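Local coordinates for piwi domain-containing protein (Vanderwaltozyma polyspora, PDB 5THE) that forms the C-terminal lobe, including the Piwi domain, of a budding yeast Argonaute, a protein that probably binds RNA and cleaves RNA targets, at residues A[301-306]-A[311-316]; A[322-327]-A[334-339]; A[357-362]-A[381-386]. All coordinates share one frame; numbering follows the deposited sequence.

Contact 1: A[301-306]-A[311-316]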
ATOM      1  N   ASP A 301      10.771  -3.057   3.798  1.00 27.43           N
ATOM      2  CA  ASP A 301      11.615  -2.727   4.925  1.00 26.18           C
ATOM      3  C   ASP A 301      11.532  -1.231   5.173  1.00 24.65           C
ATOM      4  O   ASP A 301      11.186  -0.458   4.282  1.00 23.32           O
ATOM      5  CB  ASP A 301      13.062  -3.153   4.681  1.00 27.08           C
ATOM      6  CG  ASP A 301      13.248  -4.641   4.821  1.00 30.00           C
ATOM      7  OD1 ASP A 301      12.912  -5.176   5.900  1.00 30.51           O
ATOM      8  OD2 ASP A 301      13.709  -5.275   3.850  1.00 36.97           O
ATOM      9  N   TYR A 302      11.843  -0.829   6.403  1.00 24.90           N
ATOM     10  CA  TYR A 302      11.961   0.581   6.745  1.00 24.20           C
ATOM     11  C   TYR A 302      13.313   0.812   7.416  1.00 26.87           C
ATOM     12  O   TYR A 302      13.954  -0.122   7.898  1.00 23.07           O
ATOM     13  CB  TYR A 302      10.828   1.047   7.680  1.00 23.35           C
ATOM     14  CG  TYR A 302      10.768   0.218   8.929  1.00 27.04           C
ATOM     15  CD1 TYR A 302      11.676   0.424   9.975  1.00 23.12           C
ATOM     16  CD2 TYR A 302       9.827  -0.789   9.062  1.00 23.19           C
ATOM     17  CE1 TYR A 302      11.644  -0.366  11.112  1.00 24.11           C
ATOM     18  CE2 TYR A 302       9.786  -1.576  10.192  1.00 25.13           C
ATOM     19  CZ  TYR A 302      10.688  -1.368  11.211  1.00 26.92           C
ATOM     20  OH  TYR A 302      10.618  -2.173  12.326  1.00 25.76           O
ATOM     21  N   MET A 303      13.731   2.072   7.464  1.00 27.85           N
ATOM     22  CA  MET A 303      14.919   2.430   8.222  1.00 31.50           C
ATOM     23  C   MET A 303      14.798   3.877   8.672  1.00 28.33           C
ATOM     24  O   MET A 303      14.055   4.674   8.089  1.00 28.25           O
ATOM     25  CB  MET A 303      16.200   2.237   7.404  1.00 29.92           C
ATOM     26  CG  MET A 303      16.247   3.115   6.174  1.00 33.26           C
ATOM     27  SD  MET A 303      17.731   2.764   5.226  1.00 39.18           S
ATOM     28  CE  MET A 303      17.508   3.868   3.869  1.00 36.61           C
ATOM     29  N   LEU A 304      15.521   4.194   9.737  1.00 23.47           N
ATOM     30  CA  LEU A 304      15.608   5.563  10.215  1.00 25.81           C
ATOM     31  C   LEU A 304      16.597   6.321   9.342  1.00 27.48           C
ATOM     32  O   LEU A 304      17.689   5.819   9.070  1.00 28.34           O
ATOM     33  CB  LEU A 304      16.061   5.581  11.675  1.00 21.74           C
ATOM     34  CG  LEU A 304      15.863   6.907  12.398  1.00 28.61           C
ATOM     35  CD1 LEU A 304      14.379   7.229  12.513  1.00 25.09           C
ATOM     36  CD2 LEU A 304      16.511   6.858  13.771  1.00 26.01           C
ATOM     37  N   GLN A 305      16.212   7.511   8.887  1.00 27.06           N
ATOM     38  CA  GLN A 305      17.128   8.337   8.111  1.00 32.04           C
ATOM     39  C   GLN A 305      18.229   8.893   9.010  1.00 37.64           C
ATOM     40  O   GLN A 305      18.204   8.757  10.236  1.00 34.23           O
ATOM     41  CB  GLN A 305      16.383   9.484   7.438  1.00 26.11           C
ATOM     42  CG  GLN A 305      15.423   9.052   6.345  1.00 26.47           C
ATOM     43  CD  GLN A 305      16.087   9.051   4.988  1.00 33.22           C
ATOM     44  OE1 GLN A 305      16.780   8.097   4.621  1.00 39.82           O
ATOM     45  NE2 GLN A 305      15.891  10.127   4.234  1.00 32.80           N
ATOM     46  N   ASP A 306      19.184   9.590   8.382  1.00 42.95           N
ATOM     47  CA  ASP A 306      20.370  10.086   9.070  1.00 40.00           C
ATOM     48  C   ASP A 306      20.128  11.364   9.858  1.00 40.95           C
ATOM     49  O   ASP A 306      20.879  11.639  10.796  1.00 44.53           O
ATOM     50  CB  ASP A 306      21.494  10.323   8.060  1.00 44.18           C
ATOM     51  CG  ASP A 306      22.107   9.031   7.563  1.00 47.13           C
ATOM     52  OD1 ASP A 306      22.087   8.042   8.318  1.00 47.85           O
ATOM     53  OD2 ASP A 306      22.613   9.004   6.421  1.00 51.14           O
ATOM     54  N   GLU A 311      14.888  14.418   3.215  1.00 30.49           N
ATOM     55  CA  GLU A 311      13.995  13.929   2.169  1.00 40.59           C
ATOM     56  C   GLU A 311      14.619  12.851   1.292  1.00 39.46           C
ATOM     57  O   GLU A 311      13.897  11.978   0.801  1.00 47.33           O
ATOM     58  CB  GLU A 311      13.537  15.085   1.279  1.00 50.19           C
ATOM     59  CG  GLU A 311      12.897  16.244   2.019  1.00 65.85           C
ATOM     60  CD  GLU A 311      12.159  17.185   1.083  1.00 77.36           C
ATOM     61  OE1 GLU A 311      10.989  16.897   0.746  1.00 80.61           O
ATOM     62  OE2 GLU A 311      12.758  18.201   0.671  1.00 80.58           O
ATOM     63  N   ILE A 312      15.932  12.880   1.078  1.00 28.37           N
ATOM     64  CA  ILE A 312      16.589  11.924   0.190  1.00 30.49           C
ATOM     65  C   ILE A 312      16.936  10.670   0.983  1.00 35.25           C
ATOM     66  O   ILE A 312      17.528  10.751   2.070  1.00 33.09           O
ATOM     67  CB  ILE A 312      17.843  12.536  -0.459  1.00 32.25           C
ATOM     68  CG1 ILE A 312      17.476  13.773  -1.276  1.00 32.39           C
ATOM     69  CG2 ILE A 312      18.536  11.521  -1.339  1.00 30.55           C
ATOM     70  CD1 ILE A 312      16.402  13.521  -2.305  1.00 39.43           C
ATOM     71  N   ILE A 313      16.541   9.511   0.456  1.00 35.39           N
ATOM     72  CA  ILE A 313      16.853   8.234   1.090  1.00 34.14           C
ATOM     73  C   ILE A 313      18.259   7.823   0.677  1.00 32.45           C
ATOM     74  O   ILE A 313      18.438   7.094  -0.310  1.00 31.30           O
ATOM     75  CB  ILE A 313      15.851   7.124   0.712  1.00 30.70           C
ATOM     76  CG1 ILE A 313      14.409   7.630   0.737  1.00 30.74           C
ATOM     77  CG2 ILE A 313      16.019   5.964   1.643  1.00 25.85           C
ATOM     78  CD1 ILE A 313      13.389   6.654   0.072  1.00 26.43           C
ATOM     79  N   THR A 314      19.251   8.267   1.452  1.00 31.39           N
ATOM     80  CA  THR A 314      20.652   8.122   1.061  1.00 37.50           C
ATOM     81  C   THR A 314      21.033   6.672   0.816  1.00 39.51           C
ATOM     82  O   THR A 314      21.769   6.365  -0.128  1.00 45.10           O
ATOM     83  CB  THR A 314      21.562   8.710   2.138  1.00 42.14           C
ATOM     84  OG1 THR A 314      21.167  10.055   2.403  1.00 45.39           O
ATOM     85  CG2 THR A 314      23.009   8.695   1.665  1.00 48.83           C
ATOM     86  N   ASN A 315      20.576   5.771   1.669  1.00 33.18           N
ATOM     87  CA  ASN A 315      20.968   4.377   1.583  1.00 36.56           C
ATOM     88  C   ASN A 315      19.774   3.500   1.222  1.00 34.94           C
ATOM     89  O   ASN A 315      19.613   2.396   1.748  1.00 32.49           O
ATOM     90  CB  ASN A 315      21.627   3.926   2.887  1.00 43.63           C
ATOM     91  CG  ASN A 315      22.597   2.765   2.686  1.00 60.79           C
ATOM     92  OD1 ASN A 315      22.942   2.406   1.550  1.00 62.59           O
ATOM     93  ND2 ASN A 315      23.044   2.170   3.794  1.00 62.64           N
ATOM     94  N   VAL A 316      18.928   3.983   0.301  1.00 34.35           N
ATOM     95  CA  VAL A 316      17.771   3.201  -0.132  1.00 28.98           C
ATOM     96  C   VAL A 316      18.229   1.848  -0.666  1.00 35.49           C
ATOM     97  O   VAL A 316      17.584   0.818  -0.433  1.00 33.06           O
ATOM     98  CB  VAL A 316      16.935   3.993  -1.165  1.00 28.00           C
ATOM     99  CG1 VAL A 316      17.693   4.202  -2.503  1.00 26.78           C
ATOM    100  CG2 VAL A 316      15.595   3.303  -1.418  1.00 27.43           C
TER
HETATM  101  O   HOH W   1      18.962   6.596   3.901  1.00 42.64           O
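Gln305 reaches across to the loop with both ends of its amide. Its NE2 gives a hydrogen bond to Ile312 O at 2.8 Å, fairly straight at 156°, but it arrives from above the carbonyl plane and not on a lone pair. A bend at chi2 (-92°) swings the amide over to the loop. OE1, on the other branch, accepts a bond from water 1, which takes the N-H of Asn315 in turn, so one amide holds the loop backbone directly at Ile312 O and through a water at Asn315 N. With an alanine here, Ile312 O would probably lose this donor and the water on Asn315 N its acceptor, loosening this part of the loop from the strand. The apolar part is small and tight. Met303, extended beyond CG, brings its methyl CE to Ile313 CG2 at 3.4 Å, closer than usual for two carbons. A type I turn from Ile313 to Val316 brings Asn315 O (3.3 Å) and Val316 N up to the same methyl CE. Behind the contact, strand 300-305 pairs antiparallel with strand 282-289, whose Ala285 also packs on Ile313; across the loop, Ile312 and Val316 lean on helix 351-373 through Gln353 and Ser361.

Contact 2: A[322-327]-A[334-339]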
ATOM      1  N   ASN A 322      16.574  -7.509   0.632  1.00 24.96           N
ATOM      2  CA  ASN A 322      15.389  -8.335   0.850  1.00 28.73           C
ATOM      3  C   ASN A 322      14.442  -8.307  -0.336  1.00 25.19           C
ATOM      4  O   ASN A 322      13.775  -9.310  -0.607  1.00 26.12           O
ATOM      5  CB  ASN A 322      14.653  -7.887   2.112  1.00 31.43           C
ATOM      6  CG  ASN A 322      15.393  -8.273   3.360  1.00 32.67           C
ATOM      7  OD1 ASN A 322      16.205  -9.189   3.332  1.00 31.27           O
ATOM      8  ND2 ASN A 322      15.131  -7.571   4.459  1.00 28.52           N
ATOM      9  N   ARG A 323      14.326  -7.172  -1.033  1.00 26.21           N
ATOM     10  CA  ARG A 323      13.518  -7.173  -2.251  1.00 24.46           C
ATOM     11  C   ARG A 323      14.015  -8.241  -3.213  1.00 26.15           C
ATOM     12  O   ARG A 323      13.218  -8.977  -3.806  1.00 24.69           O
ATOM     13  CB  ARG A 323      13.541  -5.802  -2.932  1.00 25.51           C
ATOM     14  CG  ARG A 323      13.496  -4.604  -1.974  1.00 23.56           C
ATOM     15  CD  ARG A 323      12.085  -4.302  -1.506  1.00 21.99           C
ATOM     16  NE  ARG A 323      11.512  -5.328  -0.633  1.00 24.12           N
ATOM     17  CZ  ARG A 323      11.891  -5.516   0.626  1.00 26.04           C
ATOM     18  NH1 ARG A 323      12.860  -4.769   1.134  1.00 27.13           N
ATOM     19  NH2 ARG A 323      11.316  -6.451   1.371  1.00 21.66           N
ATOM     20  N   LEU A 324      15.338  -8.357  -3.357  1.00 21.24           N
ATOM     21  CA  LEU A 324      15.891  -9.349  -4.276  1.00 23.76           C
ATOM     22  C   LEU A 324      15.709 -10.762  -3.742  1.00 24.96           C
ATOM     23  O   LEU A 324      15.332 -11.668  -4.492  1.00 25.13           O
ATOM     24  CB  LEU A 324      17.370  -9.068  -4.523  1.00 26.71           C
ATOM     25  CG  LEU A 324      17.725  -7.775  -5.261  1.00 29.21           C
ATOM     26  CD1 LEU A 324      19.235  -7.640  -5.377  1.00 26.01           C
ATOM     27  CD2 LEU A 324      17.084  -7.783  -6.617  1.00 24.62           C
ATOM     28  N   LYS A 325      15.979 -10.967  -2.450  1.00 21.40           N
ATOM     29  CA  LYS A 325      15.868 -12.300  -1.862  1.00 23.83           C
ATOM     30  C   LYS A 325      14.457 -12.847  -1.994  1.00 19.90           C
ATOM     31  O   LYS A 325      14.260 -14.008  -2.364  1.00 26.06           O
ATOM     32  CB  LYS A 325      16.268 -12.264  -0.384  1.00 24.25           C
ATOM     33  CG  LYS A 325      17.762 -12.269  -0.111  1.00 30.50           C
ATOM     34  CD  LYS A 325      18.013 -12.078   1.396  1.00 33.89           C
ATOM     35  CE  LYS A 325      19.422 -12.455   1.783  1.00 40.62           C
ATOM     36  NZ  LYS A 325      19.658 -12.341   3.258  1.00 37.10           N
ATOM     37  N   ILE A 326      13.462 -12.031  -1.662  1.00 24.81           N
ATOM     38  CA  ILE A 326      12.084 -12.492  -1.721  1.00 31.01           C
ATOM     39  C   ILE A 326      11.676 -12.742  -3.162  1.00 26.62           C
ATOM     40  O   ILE A 326      11.051 -13.762  -3.480  1.00 22.47           O
ATOM     41  CB  ILE A 326      11.147 -11.481  -1.034  1.00 31.73           C
ATOM     42  CG1 ILE A 326      11.564 -11.304   0.430  1.00 26.07           C
ATOM     43  CG2 ILE A 326       9.706 -11.970  -1.134  1.00 27.43           C
ATOM     44  CD1 ILE A 326      10.818 -10.191   1.165  1.00 28.35           C
ATOM     45  N   TYR A 327      12.029 -11.817  -4.060  1.00 18.46           N
ATOM     46  CA  TYR A 327      11.731 -12.033  -5.470  1.00 20.67           C
ATOM     47  C   TYR A 327      12.304 -13.363  -5.935  1.00 23.19           C
ATOM     48  O   TYR A 327      11.634 -14.146  -6.625  1.00 22.54           O
ATOM     49  CB  TYR A 327      12.301 -10.894  -6.310  1.00 23.48           C
ATOM     50  CG  TYR A 327      12.044 -11.045  -7.798  1.00 26.77           C
ATOM     51  CD1 TYR A 327      12.807 -11.919  -8.582  1.00 23.66           C
ATOM     52  CD2 TYR A 327      11.045 -10.311  -8.417  1.00 22.54           C
ATOM     53  CE1 TYR A 327      12.578 -12.049  -9.945  1.00 22.99           C
ATOM     54  CE2 TYR A 327      10.795 -10.440  -9.776  1.00 27.59           C
ATOM     55  CZ  TYR A 327      11.569 -11.305 -10.532  1.00 22.66           C
ATOM     56  OH  TYR A 327      11.322 -11.414 -11.874  1.00 24.80           O
ATOM     57  N   LYS A 334      15.758 -16.936  -9.937  1.00 23.97           N
ATOM     58  CA  LYS A 334      16.081 -15.826 -10.828  1.00 27.52           C
ATOM     59  C   LYS A 334      15.919 -14.480 -10.125  1.00 30.37           C
ATOM     60  O   LYS A 334      14.980 -14.281  -9.348  1.00 27.13           O
ATOM     61  CB  LYS A 334      15.184 -15.859 -12.070  1.00 24.95           C
ATOM     62  CG  LYS A 334      15.271 -17.153 -12.896  1.00 28.94           C
ATOM     63  CD  LYS A 334      16.546 -17.192 -13.690  1.00 34.25           C
ATOM     64  CE  LYS A 334      16.591 -18.386 -14.616  1.00 42.41           C
ATOM     65  NZ  LYS A 334      17.887 -18.407 -15.350  1.00 48.01           N
ATOM     66  N   LEU A 335      16.842 -13.562 -10.398  1.00 29.88           N
ATOM     67  CA  LEU A 335      16.684 -12.166 -10.019  1.00 20.94           C
ATOM     68  C   LEU A 335      15.882 -11.438 -11.090  1.00 20.54           C
ATOM     69  O   LEU A 335      15.819 -11.890 -12.233  1.00 27.27           O
ATOM     70  CB  LEU A 335      18.045 -11.507  -9.867  1.00 18.93           C
ATOM     71  CG  LEU A 335      18.959 -12.165  -8.836  1.00 24.47           C
ATOM     72  CD1 LEU A 335      20.315 -11.485  -8.806  1.00 26.93           C
ATOM     73  CD2 LEU A 335      18.245 -12.201  -7.490  1.00 24.17           C
ATOM     74  N   PRO A 336      15.243 -10.320 -10.756  1.00 22.80           N
ATOM     75  CA  PRO A 336      14.499  -9.585 -11.778  1.00 23.16           C
ATOM     76  C   PRO A 336      15.437  -9.005 -12.825  1.00 26.31           C
ATOM     77  O   PRO A 336      16.610  -8.718 -12.563  1.00 22.10           O
ATOM     78  CB  PRO A 336      13.784  -8.478 -10.990  1.00 30.05           C
ATOM     79  CG  PRO A 336      14.539  -8.349  -9.712  1.00 28.43           C
ATOM     80  CD  PRO A 336      15.131  -9.700  -9.422  1.00 24.21           C
ATOM     81  N   THR A 337      14.914  -8.875 -14.036  1.00 22.98           N
ATOM     82  CA  THR A 337      15.684  -8.286 -15.113  1.00 27.96           C
ATOM     83  C   THR A 337      15.282  -6.848 -15.404  1.00 29.12           C
ATOM     84  O   THR A 337      15.942  -6.199 -16.221  1.00 28.34           O
ATOM     85  CB  THR A 337      15.566  -9.141 -16.387  1.00 26.39           C
ATOM     86  OG1 THR A 337      14.193  -9.225 -16.791  1.00 26.36           O
ATOM     87  CG2 THR A 337      16.106 -10.555 -16.126  1.00 27.07           C
ATOM     88  N   LYS A 338      14.236  -6.337 -14.750  1.00 27.03           N
ATOM     89  CA  LYS A 338      13.843  -4.934 -14.823  1.00 27.52           C
ATOM     90  C   LYS A 338      13.347  -4.509 -13.452  1.00 27.89           C
ATOM     91  O   LYS A 338      12.697  -5.287 -12.750  1.00 23.83           O
ATOM     92  CB  LYS A 338      12.723  -4.675 -15.853  1.00 26.95           C
ATOM     93  CG  LYS A 338      13.090  -4.920 -17.316  1.00 24.85           C
ATOM     94  CD  LYS A 338      11.913  -4.533 -18.210  1.00 25.96           C
ATOM     95  CE  LYS A 338      12.207  -4.810 -19.681  1.00 33.99           C
ATOM     96  NZ  LYS A 338      13.393  -4.044 -20.127  1.00 40.47           N
ATOM     97  N   ILE A 339      13.637  -3.261 -13.087  1.00 23.26           N
ATOM     98  CA  ILE A 339      13.203  -2.693 -11.814  1.00 26.09           C
ATOM     99  C   ILE A 339      12.426  -1.412 -12.092  1.00 25.04           C
ATOM    100  O   ILE A 339      12.867  -0.562 -12.875  1.00 22.10           O
ATOM    101  CB  ILE A 339      14.402  -2.423 -10.880  1.00 28.36           C
ATOM    102  CG1 ILE A 339      15.158  -3.726 -10.601  1.00 29.03           C
ATOM    103  CG2 ILE A 339      13.968  -1.796  -9.591  1.00 22.02           C
ATOM    104  CD1 ILE A 339      16.395  -3.523  -9.725  1.00 30.91           C
TER
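Pro336 is the bump and Tyr327 the flat wall it presses on. The proline ring lies over one face of the tyrosine, with CD 3.6 Å from the ring centroid and 25° off the ring normal, a CH-pi contact displaced toward the CD1 and CE1 side. Its CB sits farther out along the same ring, 3.6 Å from Tyr327 CZ, so the proline runs along the ring in the reverse sense, from CD over the CD1 and CE1 side to CB near CZ. Tyr327 CG is anti to the backbone N (chi1 180°), which sends the ring out from helix 320-329 to the incoming chain. The backbone ahead of the proline closes round the rim: Lys334 O lies in the plane of the ring at its edge, 3.3 Å from Tyr327 CD1.

Leu324, one turn earlier in the helix, forms the second wall of the hollow. Its CD2 meets Pro336 CD at 3.9 Å; the two side chains are roughly perpendicular, and the proline sits between this methyl and the aromatic face. Leu335 adds a smaller touch: its CB points away from the helix, yet CD2 comes back to 4.2 Å from Leu324 O. Beyond, Leu324 packs on Phe369 of helix 351-373, and Tyr327 OH is hydrogen-bonded to Pro265 O.

Such a helix, followed by a loop that folds back along its flank to start strand 339-344, is the first helix-to-strand connection after the three antiparallel strands of the RNase H-like fold, to which Piwi domains belong.

Contact 3: A[357-362]-A[381-386]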
ATOM      1  N   ILE A 357      21.339  10.237  -6.250  1.00 26.04           N
ATOM      2  CA  ILE A 357      21.601   9.538  -5.000  1.00 27.24           C
ATOM      3  C   ILE A 357      20.848   8.224  -4.934  1.00 29.96           C
ATOM      4  O   ILE A 357      21.450   7.165  -4.742  1.00 29.38           O
ATOM      5  CB  ILE A 357      21.275  10.424  -3.778  1.00 26.11           C
ATOM      6  CG1 ILE A 357      22.048  11.744  -3.838  1.00 32.57           C
ATOM      7  CG2 ILE A 357      21.568   9.639  -2.483  1.00 29.60           C
ATOM      8  CD1 ILE A 357      23.540  11.543  -3.909  1.00 36.13           C
ATOM      9  N   GLU A 358      19.519   8.272  -5.042  1.00 31.00           N
ATOM     10  CA  GLU A 358      18.706   7.090  -4.779  1.00 27.73           C
ATOM     11  C   GLU A 358      18.767   6.093  -5.930  1.00 24.74           C
ATOM     12  O   GLU A 358      18.988   4.902  -5.704  1.00 25.90           O
ATOM     13  CB  GLU A 358      17.257   7.497  -4.486  1.00 26.53           C
ATOM     14  CG  GLU A 358      17.091   8.318  -3.221  1.00 26.71           C
ATOM     15  CD  GLU A 358      15.641   8.731  -2.954  1.00 32.03           C
ATOM     16  OE1 GLU A 358      15.432   9.685  -2.170  1.00 33.94           O
ATOM     17  OE2 GLU A 358      14.708   8.106  -3.522  1.00 25.10           O
ATOM     18  N   VAL A 359      18.590   6.544  -7.177  1.00 25.41           N
ATOM     19  CA  VAL A 359      18.688   5.596  -8.290  1.00 23.88           C
ATOM     20  C   VAL A 359      20.095   5.001  -8.354  1.00 30.98           C
ATOM     21  O   VAL A 359      20.264   3.782  -8.497  1.00 24.99           O
ATOM     22  CB  VAL A 359      18.284   6.255  -9.625  1.00 28.52           C
ATOM     23  CG1 VAL A 359      18.517   5.285 -10.789  1.00 28.98           C
ATOM     24  CG2 VAL A 359      16.832   6.696  -9.594  1.00 29.15           C
ATOM     25  N   LYS A 360      21.124   5.846  -8.209  1.00 26.93           N
ATOM     26  CA  LYS A 360      22.500   5.350  -8.136  1.00 26.50           C
ATOM     27  C   LYS A 360      22.679   4.366  -6.987  1.00 27.24           C
ATOM     28  O   LYS A 360      23.366   3.349  -7.131  1.00 25.26           O
ATOM     29  CB  LYS A 360      23.480   6.516  -7.975  1.00 27.11           C
ATOM     30  CG  LYS A 360      24.944   6.076  -7.802  1.00 27.59           C
ATOM     31  CD  LYS A 360      25.873   7.270  -7.544  1.00 38.56           C
ATOM     32  CE  LYS A 360      27.213   6.798  -6.986  1.00 48.78           C
ATOM     33  NZ  LYS A 360      28.292   7.806  -7.110  1.00 53.43           N
ATOM     34  N   SER A 361      22.076   4.651  -5.834  1.00 28.09           N
ATOM     35  CA  SER A 361      22.182   3.718  -4.721  1.00 27.86           C
ATOM     36  C   SER A 361      21.556   2.374  -5.067  1.00 25.28           C
ATOM     37  O   SER A 361      22.092   1.320  -4.707  1.00 30.12           O
ATOM     38  CB  SER A 361      21.529   4.310  -3.478  1.00 21.49           C
ATOM     39  OG  SER A 361      21.483   3.340  -2.450  1.00 29.77           O
ATOM     40  N   ILE A 362      20.424   2.388  -5.773  1.00 25.46           N
ATOM     41  CA  ILE A 362      19.790   1.136  -6.175  1.00 25.21           C
ATOM     42  C   ILE A 362      20.706   0.351  -7.106  1.00 26.57           C
ATOM     43  O   ILE A 362      20.927  -0.850  -6.915  1.00 30.26           O
ATOM     44  CB  ILE A 362      18.420   1.410  -6.825  1.00 25.09           C
ATOM     45  CG1 ILE A 362      17.435   1.913  -5.766  1.00 29.64           C
ATOM     46  CG2 ILE A 362      17.885   0.158  -7.505  1.00 26.60           C
ATOM     47  CD1 ILE A 362      16.108   2.384  -6.334  1.00 29.96           C
ATOM     48  N   PRO A 381      20.506  -4.732 -13.573  1.00 26.26           N
ATOM     49  CA  PRO A 381      19.182  -4.639 -14.222  1.00 25.25           C
ATOM     50  C   PRO A 381      18.808  -3.195 -14.513  1.00 29.10           C
ATOM     51  O   PRO A 381      19.075  -2.299 -13.699  1.00 27.17           O
ATOM     52  CB  PRO A 381      18.233  -5.263 -13.184  1.00 26.60           C
ATOM     53  CG  PRO A 381      18.920  -5.014 -11.851  1.00 27.53           C
ATOM     54  CD  PRO A 381      20.410  -5.054 -12.133  1.00 27.24           C
ATOM     55  N   PRO A 382      18.169  -2.925 -15.651  1.00 26.04           N
ATOM     56  CA  PRO A 382      17.749  -1.544 -15.952  1.00 24.19           C
ATOM     57  C   PRO A 382      16.639  -1.058 -15.025  1.00 24.65           C
ATOM     58  O   PRO A 382      15.705  -1.791 -14.688  1.00 25.60           O
ATOM     59  CB  PRO A 382      17.262  -1.630 -17.405  1.00 26.53           C
ATOM     60  CG  PRO A 382      16.884  -3.098 -17.608  1.00 21.64           C
ATOM     61  CD  PRO A 382      17.829  -3.870 -16.732  1.00 25.53           C
ATOM     62  N   VAL A 383      16.728   0.208 -14.643  1.00 24.76           N
ATOM     63  CA  VAL A 383      15.829   0.806 -13.668  1.00 26.31           C
ATOM     64  C   VAL A 383      14.986   1.886 -14.342  1.00 29.49           C
ATOM     65  O   VAL A 383      15.483   2.661 -15.167  1.00 23.93           O
ATOM     66  CB  VAL A 383      16.632   1.386 -12.490  1.00 26.36           C
ATOM     67  CG1 VAL A 383      15.715   2.084 -11.498  1.00 28.57           C
ATOM     68  CG2 VAL A 383      17.447   0.273 -11.806  1.00 25.02           C
ATOM     69  N   THR A 384      13.706   1.937 -13.992  1.00 25.11           N
ATOM     70  CA  THR A 384      12.868   3.091 -14.294  1.00 21.40           C
ATOM     71  C   THR A 384      12.455   3.695 -12.961  1.00 25.12           C
ATOM     72  O   THR A 384      12.022   2.966 -12.062  1.00 24.69           O
ATOM     73  CB  THR A 384      11.628   2.710 -15.115  1.00 24.44           C
ATOM     74  OG1 THR A 384      12.020   2.186 -16.391  1.00 23.80           O
ATOM     75  CG2 THR A 384      10.736   3.955 -15.333  1.00 22.78           C
ATOM     76  N   CYS A 385      12.589   5.008 -12.824  1.00 21.56           N
ATOM     77  CA  CYS A 385      12.142   5.701 -11.621  1.00 19.81           C
ATOM     78  C   CYS A 385      10.965   6.627 -11.934  1.00 23.84           C
ATOM     79  O   CYS A 385      11.023   7.437 -12.869  1.00 25.60           O
ATOM     80  CB  CYS A 385      13.291   6.491 -10.986  1.00 22.28           C
ATOM     81  SG  CYS A 385      12.750   7.544  -9.627  1.00 28.34           S
ATOM     82  N   ILE A 386       9.903   6.521 -11.138  1.00 23.10           N
ATOM     83  CA  ILE A 386       8.752   7.403 -11.269  1.00 22.35           C
ATOM     84  C   ILE A 386       8.458   8.042  -9.923  1.00 20.63           C
ATOM     85  O   ILE A 386       8.278   7.343  -8.919  1.00 23.54           O
ATOM     86  CB  ILE A 386       7.504   6.667 -11.787  1.00 23.24           C
ATOM     87  CG1 ILE A 386       7.784   6.084 -13.173  1.00 25.42           C
ATOM     88  CG2 ILE A 386       6.306   7.639 -11.822  1.00 20.42           C
ATOM     89  CD1 ILE A 386       6.596   5.354 -13.775  1.00 30.99           C
TER
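Glu358 OE1, one residue before the Val359 that packs against Cys385, is gripped by two donors: the backbone N of Ile313 and, in a salt bridge, Arg343 NH2. The other carboxylate oxygen, OE2, is hydrogen-bonded to Tyr341 OH, so the group is held from both ends and its charge is likely to be balanced mainly by Arg343. Contact between helix and strand is wholly apolar. Val359 CG2 comes to Cys385 CB at 3.8 Å, with Cys385 SG farther off at 4.2 Å. The other methyl, CG1, stands anti to the backbone N (chi1 175°), which brings it to Val383 CG1 at 4.3 Å; one valine thus straddles two successive inward-facing strand residues. Ile362, a turn later, adds its CG2 against Val383 CG2, also at 4.3 Å. The axes of helix segment 357-362 and strand segment 383-386 approach to 10.0 Å, with 152° between their directions, a roughly antiparallel run in which Val359 lies nearest Cys385. Tyr341 and Tyr458, from the strands on either side of 383-389, fill in around Cys385. This is the helix-on-sheet packing of a beta-alpha-beta unit, strand 339-344, helix 351-373 and strand 383-389, within the RNase H-like Piwi domain.

How the contacts relate
The three contacts follow one another along the chain. Contacts 1 and 2, with centres about 20 Å apart, are joined by the salt bridge from Asp301 OD2 to Arg323 NH1 (2.9 Å), which ties strand 300-305 to the next helix. Contacts 1 and 3, about 15 Å apart between centres, meet in a probable hydrogen bond from Ile313 N to Glu358 OE1 (2.9 Å), with Ile312 CG2 packing on Ile357 CG2. Between contacts 2 and 3, about 14 Å apart by centres, strand 339-344 pairs in parallel with strand 383-389, with a probable hydrogen bond from Thr384 N to Ile339 O at 2.9 Å. The bound nucleic acid stays about 14, 19 and 16 Å from their respective nearest atoms.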